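Local coordinates for protein phosphohistidine phosphatase sixA (Escherichia coli, PDB 1UJC) that removes phosphoryl groups from histidine as a phosphohistidine phosphatase acting on the HPt domain of the ArcB sensor in the multistep His-Asp phosphorelay, at residues I45-V50 with Q93-E98; P110-L115 with P126-S131; Y114-L119 with G144-Q149. One frame throughout, in Å; residues are numbered along the deposited sequence.

How the contacts relate
Contacts 2 and 3 are buried and both use helix 111-119: contact 2 joins its first turn to the loop 126-131 near the tungstate site, contact 3 its last turns to edge strand 144-150. They share Tyr114 and Leu115, and they touch, Pro126 packing on Val116 and Phe146. Contact 1, centred about 15 Å from contact 3 and 19 Å from contact 2, lies partly buried near the other edge of the same sheet. Its chemistry changes with depth, from leucines inside to a salt bridge outside. Contacts 2 and 3 instead lay a valine over a phenylalanine face and set a glycine where backbones come close; of these two, contact 3 alone adds a hydrogen bond, between backbones.

Contact 1 of 3, residues I45-V50 with Q93-E98; sequences IERVLV and QALTNE
Arg47 NH1 donates to Glu98 OE2 in a salt bridge of 2.9 Å, with an N-H...O angle of 149°. The bond is nearly coplanar at the donor: OE2 lies at the guanidinium edge and the two flat groups are only 17° apart. Bends at chi2 and chi3 fold the arginine chain, while Glu98 comes to meet it with an extended chain, CG anti to its own backbone N (chi1 175°). Leu95 CD1 stands over one guanidinium face, and its CD2 makes the closer touch, 3.4 Å from Arg47 NH2. The pairing belongs to the alpha/beta core of the histidine phosphatase superfamily: helix 85-98 packs on strand 47-50 and runs antiparallel to it, the segment axes 11.9 Å apart. Deeper in, Leu49 CD1 approaches Leu95 CD1 at 4.4 Å, and both leucines also touch Val103 on the adjoining strand 102-107. The arginine has a second anion, since NE forms a salt bridge with Glu74. A methionine in place of Arg47 would probably leave the Glu98 and Glu74 carboxylates without their shared cation. On the helix, Gln93 O accepts from Asn97 N and, at 2.9 Å, from Asn97 ND2, the two donors arriving from opposite faces of the carbonyl plane.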
# COMPACT_ATOMS: atom_id res chain seq x y z
N ILE A 45 7.81 5.24 -8.27
CA ILE A 45 7.17 3.93 -8.19
C ILE A 45 7.24 3.21 -9.52
O ILE A 45 6.72 3.68 -10.53
CB ILE A 45 5.69 4.06 -7.77
CG1 ILE A 45 5.59 4.83 -6.45
CG2 ILE A 45 5.07 2.68 -7.63
CD1 ILE A 45 6.28 4.17 -5.29
N GLU A 46 7.89 2.04 -9.52
CA GLU A 46 8.05 1.24 -10.72
C GLU A 46 6.89 0.28 -10.95
O GLU A 46 6.49 0.04 -12.09
CB GLU A 46 9.36 0.43 -10.66
CG GLU A 46 9.69 -0.32 -11.95
CD GLU A 46 10.95 -1.16 -11.84
OE1 GLU A 46 11.97 -0.67 -11.31
OE2 GLU A 46 10.93 -2.32 -12.31
N ARG A 47 6.36 -0.27 -9.87
CA ARG A 47 5.25 -1.22 -9.97
C ARG A 47 4.18 -0.94 -8.92
O ARG A 47 4.47 -0.42 -7.84
CB ARG A 47 5.78 -2.65 -9.81
CG ARG A 47 6.69 -3.10 -10.94
CD ARG A 47 5.89 -3.42 -12.19
NE ARG A 47 5.25 -4.74 -12.11
CZ ARG A 47 5.90 -5.89 -12.23
NH1 ARG A 47 7.22 -5.90 -12.44
NH2 ARG A 47 5.24 -7.04 -12.16
N VAL A 48 2.94 -1.30 -9.25
CA VAL A 48 1.83 -1.09 -8.34
C VAL A 48 0.97 -2.34 -8.18
O VAL A 48 0.55 -2.95 -9.17
CB VAL A 48 0.94 0.06 -8.83
CG1 VAL A 48 -0.26 0.23 -7.91
CG2 VAL A 48 1.75 1.34 -8.90
N LEU A 49 0.72 -2.72 -6.93
CA LEU A 49 -0.09 -3.89 -6.60
C LEU A 49 -1.26 -3.35 -5.78
O LEU A 49 -1.06 -2.63 -4.80
CB LEU A 49 0.73 -4.88 -5.77
CG LEU A 49 2.10 -5.26 -6.34
CD1 LEU A 49 2.81 -6.22 -5.39
CD2 LEU A 49 1.92 -5.91 -7.71
N VAL A 50 -2.48 -3.70 -6.18
CA VAL A 50 -3.65 -3.20 -5.47
C VAL A 50 -4.73 -4.25 -5.21
O VAL A 50 -4.87 -5.20 -5.97
CB VAL A 50 -4.29 -2.02 -6.26
CG1 VAL A 50 -4.76 -2.52 -7.62
CG2 VAL A 50 -5.43 -1.40 -5.47
N GLN A 93 8.91 -10.97 -3.24
CA GLN A 93 10.25 -11.53 -3.35
C GLN A 93 10.54 -11.81 -4.83
O GLN A 93 11.66 -11.60 -5.30
CB GLN A 93 10.38 -12.81 -2.52
CG GLN A 93 11.70 -13.57 -2.73
CD GLN A 93 11.98 -14.62 -1.66
OE1 GLN A 93 11.06 -15.28 -1.16
NE2 GLN A 93 13.26 -14.79 -1.32
N ALA A 94 9.52 -12.27 -5.55
CA ALA A 94 9.66 -12.55 -6.98
C ALA A 94 10.09 -11.27 -7.69
O ALA A 94 11.12 -11.24 -8.35
CB ALA A 94 8.34 -13.04 -7.55
N LEU A 95 9.30 -10.21 -7.53
CA LEU A 95 9.63 -8.94 -8.17
C LEU A 95 11.02 -8.46 -7.77
O LEU A 95 11.74 -7.89 -8.59
CB LEU A 95 8.58 -7.88 -7.82
CG LEU A 95 7.14 -8.15 -8.25
CD1 LEU A 95 6.27 -6.93 -7.93
CD2 LEU A 95 7.09 -8.45 -9.73
N THR A 96 11.40 -8.68 -6.52
CA THR A 96 12.71 -8.27 -6.03
C THR A 96 13.81 -8.95 -6.84
O THR A 96 14.77 -8.30 -7.26
CB THR A 96 12.90 -8.61 -4.53
OG1 THR A 96 11.99 -7.83 -3.74
CG2 THR A 96 14.32 -8.32 -4.08
N ASN A 97 13.66 -10.25 -7.07
CA ASN A 97 14.65 -11.01 -7.83
C ASN A 97 14.57 -10.69 -9.32
O ASN A 97 15.50 -10.96 -10.08
CB ASN A 97 14.44 -12.51 -7.61
CG ASN A 97 15.02 -12.98 -6.29
OD1 ASN A 97 16.23 -13.17 -6.16
ND2 ASN A 97 14.16 -13.14 -5.29
N GLU A 98 13.45 -10.10 -9.74
CA GLU A 98 13.22 -9.72 -11.13
C GLU A 98 14.00 -8.45 -11.44
O GLU A 98 14.33 -8.18 -12.60
CB GLU A 98 11.72 -9.50 -11.37
CG GLU A 98 11.35 -8.98 -12.76
CD GLU A 98 9.84 -8.88 -12.97
OE1 GLU A 98 9.17 -9.93 -13.05
OE2 GLU A 98 9.32 -7.75 -13.06

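Contact 2 of 3, residues P110-L115 with P126-S131; sequences PLVGYL and PMFTTS
Gly113 and Pro126 bring their backbones to a CA-CA distance of 5.2 Å, where the start of helix 111-119 meets the loop that leads into strand 133-138. This lies just behind the phosphatase pocket: the helix begins soon after His108 and Leu109, two of the residues that line the tungstate site, and the Val112 side chain is about 6 Å from the bound ion. The peptide bond before Pro110 is cis, and Pro110 O accepts from Tyr114 N in the first turn.

The main side-chain contact is Val112 over one face of the Phe128 ring. Val112 CB sits 4.0 Å from the ring centroid and 17° off the normal, a CH-pi arrangement shifted somewhat toward the rim. CG2 comes nearest, 3.4 Å from Phe128 CD2, and also faces CG. With CG1 anti to the carbonyl carbon (chi1 -65°), a less common setting for a helical valine, CG2 is left between the backbone N and the carbonyl carbon and is turned onto the ring. The ring also reaches the helix backbone, with Phe128 CE2 3.5 Å from Val112 O.

Around this pair, Phe128 touches Leu109 and Val112 touches Ile5 of the central strand 2-7. Phe128 O takes a weak hydrogen bond from NH1 of Arg7, a tungstate-lining residue, and a backbone hydrogen bond joins Ser131 to the same arginine.

Gly113 lets the loop come close. A CB built on it would lie a tight 3.2 Å from Pro126 O, so the glycine leaves room for that carbonyl, and Pro126 CD rests 3.5 Å from Gly113 O.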
# COMPACT_ATOMS: atom_id res chain seq x y z
N PRO A 110 -6.56 -6.27 8.15
CA PRO A 110 -5.37 -6.30 9.01
C PRO A 110 -4.13 -6.71 8.22
O PRO A 110 -3.02 -6.72 8.75
CB PRO A 110 -5.75 -7.35 10.04
CG PRO A 110 -6.44 -8.37 9.19
CD PRO A 110 -7.31 -7.54 8.25
N LEU A 111 -4.34 -7.02 6.94
CA LEU A 111 -3.26 -7.45 6.06
C LEU A 111 -2.02 -6.55 6.05
O LEU A 111 -0.90 -7.04 6.15
CB LEU A 111 -3.78 -7.62 4.63
CG LEU A 111 -2.76 -8.02 3.55
CD1 LEU A 111 -1.83 -9.10 4.07
CD2 LEU A 111 -3.50 -8.50 2.31
N VAL A 112 -2.21 -5.24 5.93
CA VAL A 112 -1.09 -4.32 5.88
C VAL A 112 -0.17 -4.44 7.09
O VAL A 112 1.05 -4.41 6.95
CB VAL A 112 -1.57 -2.85 5.73
CG1 VAL A 112 -2.26 -2.67 4.39
CG2 VAL A 112 -2.51 -2.49 6.87
N GLY A 113 -0.76 -4.60 8.27
CA GLY A 113 0.04 -4.74 9.47
C GLY A 113 0.84 -6.03 9.46
O GLY A 113 2.05 -6.02 9.71
N TYR A 114 0.16 -7.15 9.18
CA TYR A 114 0.80 -8.46 9.14
C TYR A 114 1.86 -8.54 8.04
O TYR A 114 2.88 -9.22 8.19
CB TYR A 114 -0.23 -9.57 8.90
CG TYR A 114 -1.34 -9.63 9.91
CD1 TYR A 114 -1.08 -9.59 11.28
CD2 TYR A 114 -2.67 -9.75 9.50
CE1 TYR A 114 -2.11 -9.66 12.22
CE2 TYR A 114 -3.70 -9.82 10.42
CZ TYR A 114 -3.42 -9.78 11.78
OH TYR A 114 -4.45 -9.88 12.69
N LEU A 115 1.61 -7.85 6.93
CA LEU A 115 2.55 -7.86 5.81
C LEU A 115 3.91 -7.32 6.23
O LEU A 115 4.94 -7.91 5.90
CB LEU A 115 2.00 -7.03 4.65
CG LEU A 115 2.85 -7.01 3.38
CD1 LEU A 115 3.11 -8.43 2.89
CD2 LEU A 115 2.13 -6.21 2.30
N PRO A 126 2.50 -3.26 12.75
CA PRO A 126 2.29 -1.86 13.16
C PRO A 126 0.86 -1.38 12.92
O PRO A 126 0.10 -2.02 12.18
CB PRO A 126 3.32 -1.10 12.32
CG PRO A 126 3.40 -1.92 11.06
CD PRO A 126 3.39 -3.35 11.58
N MET A 127 0.50 -0.27 13.55
CA MET A 127 -0.83 0.33 13.43
C MET A 127 -0.90 1.25 12.19
O MET A 127 -0.08 2.15 12.03
CB MET A 127 -1.15 1.14 14.69
CG MET A 127 -2.44 1.96 14.62
SD MET A 127 -3.93 0.99 14.85
CE MET A 127 -4.02 0.91 16.69
N PHE A 128 -1.91 1.02 11.35
CA PHE A 128 -2.11 1.79 10.11
C PHE A 128 -3.37 2.66 10.11
O PHE A 128 -4.48 2.14 10.18
CB PHE A 128 -2.22 0.83 8.92
CG PHE A 128 -0.91 0.45 8.29
CD1 PHE A 128 -0.37 1.23 7.27
CD2 PHE A 128 -0.25 -0.71 8.67
CE1 PHE A 128 0.82 0.86 6.64
CE2 PHE A 128 0.93 -1.10 8.04
CZ PHE A 128 1.47 -0.31 7.03
N THR A 129 -3.21 3.98 10.02
CA THR A 129 -4.38 4.85 9.93
C THR A 129 -4.67 4.90 8.43
O THR A 129 -3.80 4.54 7.63
CB THR A 129 -4.09 6.26 10.44
OG1 THR A 129 -3.19 6.92 9.54
CG2 THR A 129 -3.44 6.20 11.83
N THR A 130 -5.87 5.32 8.03
CA THR A 130 -6.17 5.35 6.59
C THR A 130 -5.18 6.22 5.81
O THR A 130 -4.77 7.29 6.27
CB THR A 130 -7.62 5.84 6.32
OG1 THR A 130 -7.85 7.08 7.00
CG2 THR A 130 -8.63 4.81 6.79
N SER A 131 -4.79 5.74 4.63
CA SER A 131 -3.84 6.44 3.76
C SER A 131 -2.40 6.42 4.27
O SER A 131 -1.50 6.92 3.60
CB SER A 131 -4.27 7.89 3.52
OG SER A 131 -5.46 7.96 2.75

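Contact 3 of 3, residues Y114-L119 with G144-Q149; sequences YLVAEL and GTFNWQ
A helix end packed on an antiparallel edge strand of the mixed sheet defines this contact, in which the last turns of helix 111-119 meet the start of strand 144-150. Val116 CG1 stands over the centre of the Phe146 ring, 4.1 Å from the centroid and 12° off the normal, as a CH-pi contact. Its nearest ring atom is Phe146 CG, at 4.0 Å. With CG1 anti to the backbone N (chi1 173°), Val116 points this branch at the ring.

One turn further on the backbones bond directly. Gly144 N donates to Leu119 O at 2.9 Å with an N-H...O angle of 137°, the donor being tilted from the carbonyl plane, and this ties the last residue of the helix to the first of the strand. Gly144 gives the room required: a modelled CB would fall 3.0 Å from Leu119 O, a clash.

Val116 also rests on Ile5 of strand 2-7, and both Val116 and Phe146 touch Ala134 of the neighbouring strand 133-138, while Leu115 and Glu118 reach across to Val85 of helix 85-98.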
# COMPACT_ATOMS: atom_id res chain seq x y z
N TYR A 114 0.16 -7.15 9.18
CA TYR A 114 0.80 -8.46 9.14
C TYR A 114 1.86 -8.54 8.04
O TYR A 114 2.88 -9.22 8.19
CB TYR A 114 -0.23 -9.57 8.90
CG TYR A 114 -1.34 -9.63 9.91
CD1 TYR A 114 -1.08 -9.59 11.28
CD2 TYR A 114 -2.67 -9.75 9.50
CE1 TYR A 114 -2.11 -9.66 12.22
CE2 TYR A 114 -3.70 -9.82 10.42
CZ TYR A 114 -3.42 -9.78 11.78
OH TYR A 114 -4.45 -9.88 12.69
N LEU A 115 1.61 -7.85 6.93
CA LEU A 115 2.55 -7.86 5.81
C LEU A 115 3.91 -7.32 6.23
O LEU A 115 4.94 -7.91 5.90
CB LEU A 115 2.00 -7.03 4.65
CG LEU A 115 2.85 -7.01 3.38
CD1 LEU A 115 3.11 -8.43 2.89
CD2 LEU A 115 2.13 -6.21 2.30
N VAL A 116 3.91 -6.20 6.96
CA VAL A 116 5.17 -5.62 7.42
C VAL A 116 5.92 -6.60 8.32
O VAL A 116 7.13 -6.78 8.17
CB VAL A 116 4.94 -4.31 8.21
CG1 VAL A 116 6.25 -3.83 8.82
CG2 VAL A 116 4.37 -3.24 7.30
N ALA A 117 5.21 -7.23 9.25
CA ALA A 117 5.82 -8.19 10.17
C ALA A 117 6.36 -9.38 9.40
O ALA A 117 7.50 -9.81 9.60
CB ALA A 117 4.81 -8.65 11.21
N GLU A 118 5.54 -9.92 8.50
CA GLU A 118 5.91 -11.06 7.67
C GLU A 118 7.19 -10.77 6.88
O GLU A 118 8.06 -11.62 6.76
CB GLU A 118 4.77 -11.40 6.71
CG GLU A 118 5.10 -12.40 5.61
CD GLU A 118 5.34 -13.80 6.14
OE1 GLU A 118 4.90 -14.10 7.27
OE2 GLU A 118 5.97 -14.61 5.41
N LEU A 119 7.29 -9.55 6.35
CA LEU A 119 8.45 -9.15 5.57
C LEU A 119 9.66 -8.79 6.43
O LEU A 119 10.81 -9.02 6.05
CB LEU A 119 8.10 -7.95 4.68
CG LEU A 119 6.96 -8.11 3.67
CD1 LEU A 119 6.61 -6.74 3.10
CD2 LEU A 119 7.36 -9.06 2.56
N GLY A 144 13.26 -8.15 4.88
CA GLY A 144 12.92 -6.74 4.82
C GLY A 144 13.21 -5.96 6.08
O GLY A 144 13.20 -6.50 7.18
N THR A 145 13.48 -4.68 5.89
CA THR A 145 13.78 -3.77 6.98
C THR A 145 12.68 -2.71 7.04
O THR A 145 12.37 -2.09 6.02
CB THR A 145 15.13 -3.07 6.75
OG1 THR A 145 16.18 -4.03 6.83
CG2 THR A 145 15.35 -1.98 7.77
N PHE A 146 12.10 -2.51 8.22
CA PHE A 146 11.05 -1.52 8.42
C PHE A 146 11.70 -0.15 8.65
O PHE A 146 12.18 0.15 9.75
CB PHE A 146 10.19 -1.93 9.63
CG PHE A 146 8.98 -1.07 9.85
CD1 PHE A 146 8.43 -0.32 8.82
CD2 PHE A 146 8.37 -1.04 11.10
CE1 PHE A 146 7.29 0.45 9.02
CE2 PHE A 146 7.22 -0.27 11.32
CZ PHE A 146 6.68 0.47 10.27
N ASN A 147 11.71 0.66 7.60
CA ASN A 147 12.33 1.98 7.64
C ASN A 147 11.55 3.01 8.44
O ASN A 147 12.03 3.52 9.45
CB ASN A 147 12.52 2.48 6.21
CG ASN A 147 13.27 1.48 5.35
OD1 ASN A 147 12.95 1.30 4.17
ND2 ASN A 147 14.27 0.84 5.93
N TRP A 148 10.34 3.32 7.99
CA TRP A 148 9.51 4.29 8.69
C TRP A 148 8.04 4.14 8.33
O TRP A 148 7.66 3.30 7.51
CB TRP A 148 9.97 5.72 8.37
CG TRP A 148 10.29 5.96 6.91
CD1 TRP A 148 11.52 5.96 6.34
CD2 TRP A 148 9.35 6.20 5.85
NE1 TRP A 148 11.42 6.19 4.99
CE2 TRP A 148 10.10 6.34 4.66
CE3 TRP A 148 7.96 6.32 5.80
CZ2 TRP A 148 9.49 6.60 3.43
CZ3 TRP A 148 7.36 6.57 4.57
CH2 TRP A 148 8.13 6.71 3.40
N GLN A 149 7.21 4.98 8.95
CA GLN A 149 5.78 4.96 8.71
C GLN A 149 5.31 6.41 8.76
O GLN A 149 5.68 7.16 9.66
CB GLN A 149 5.09 4.16 9.80
CG GLN A 149 3.67 3.77 9.51
CD GLN A 149 2.91 3.50 10.78
OE1 GLN A 149 3.44 2.89 11.72
NE2 GLN A 149 1.68 3.95 10.84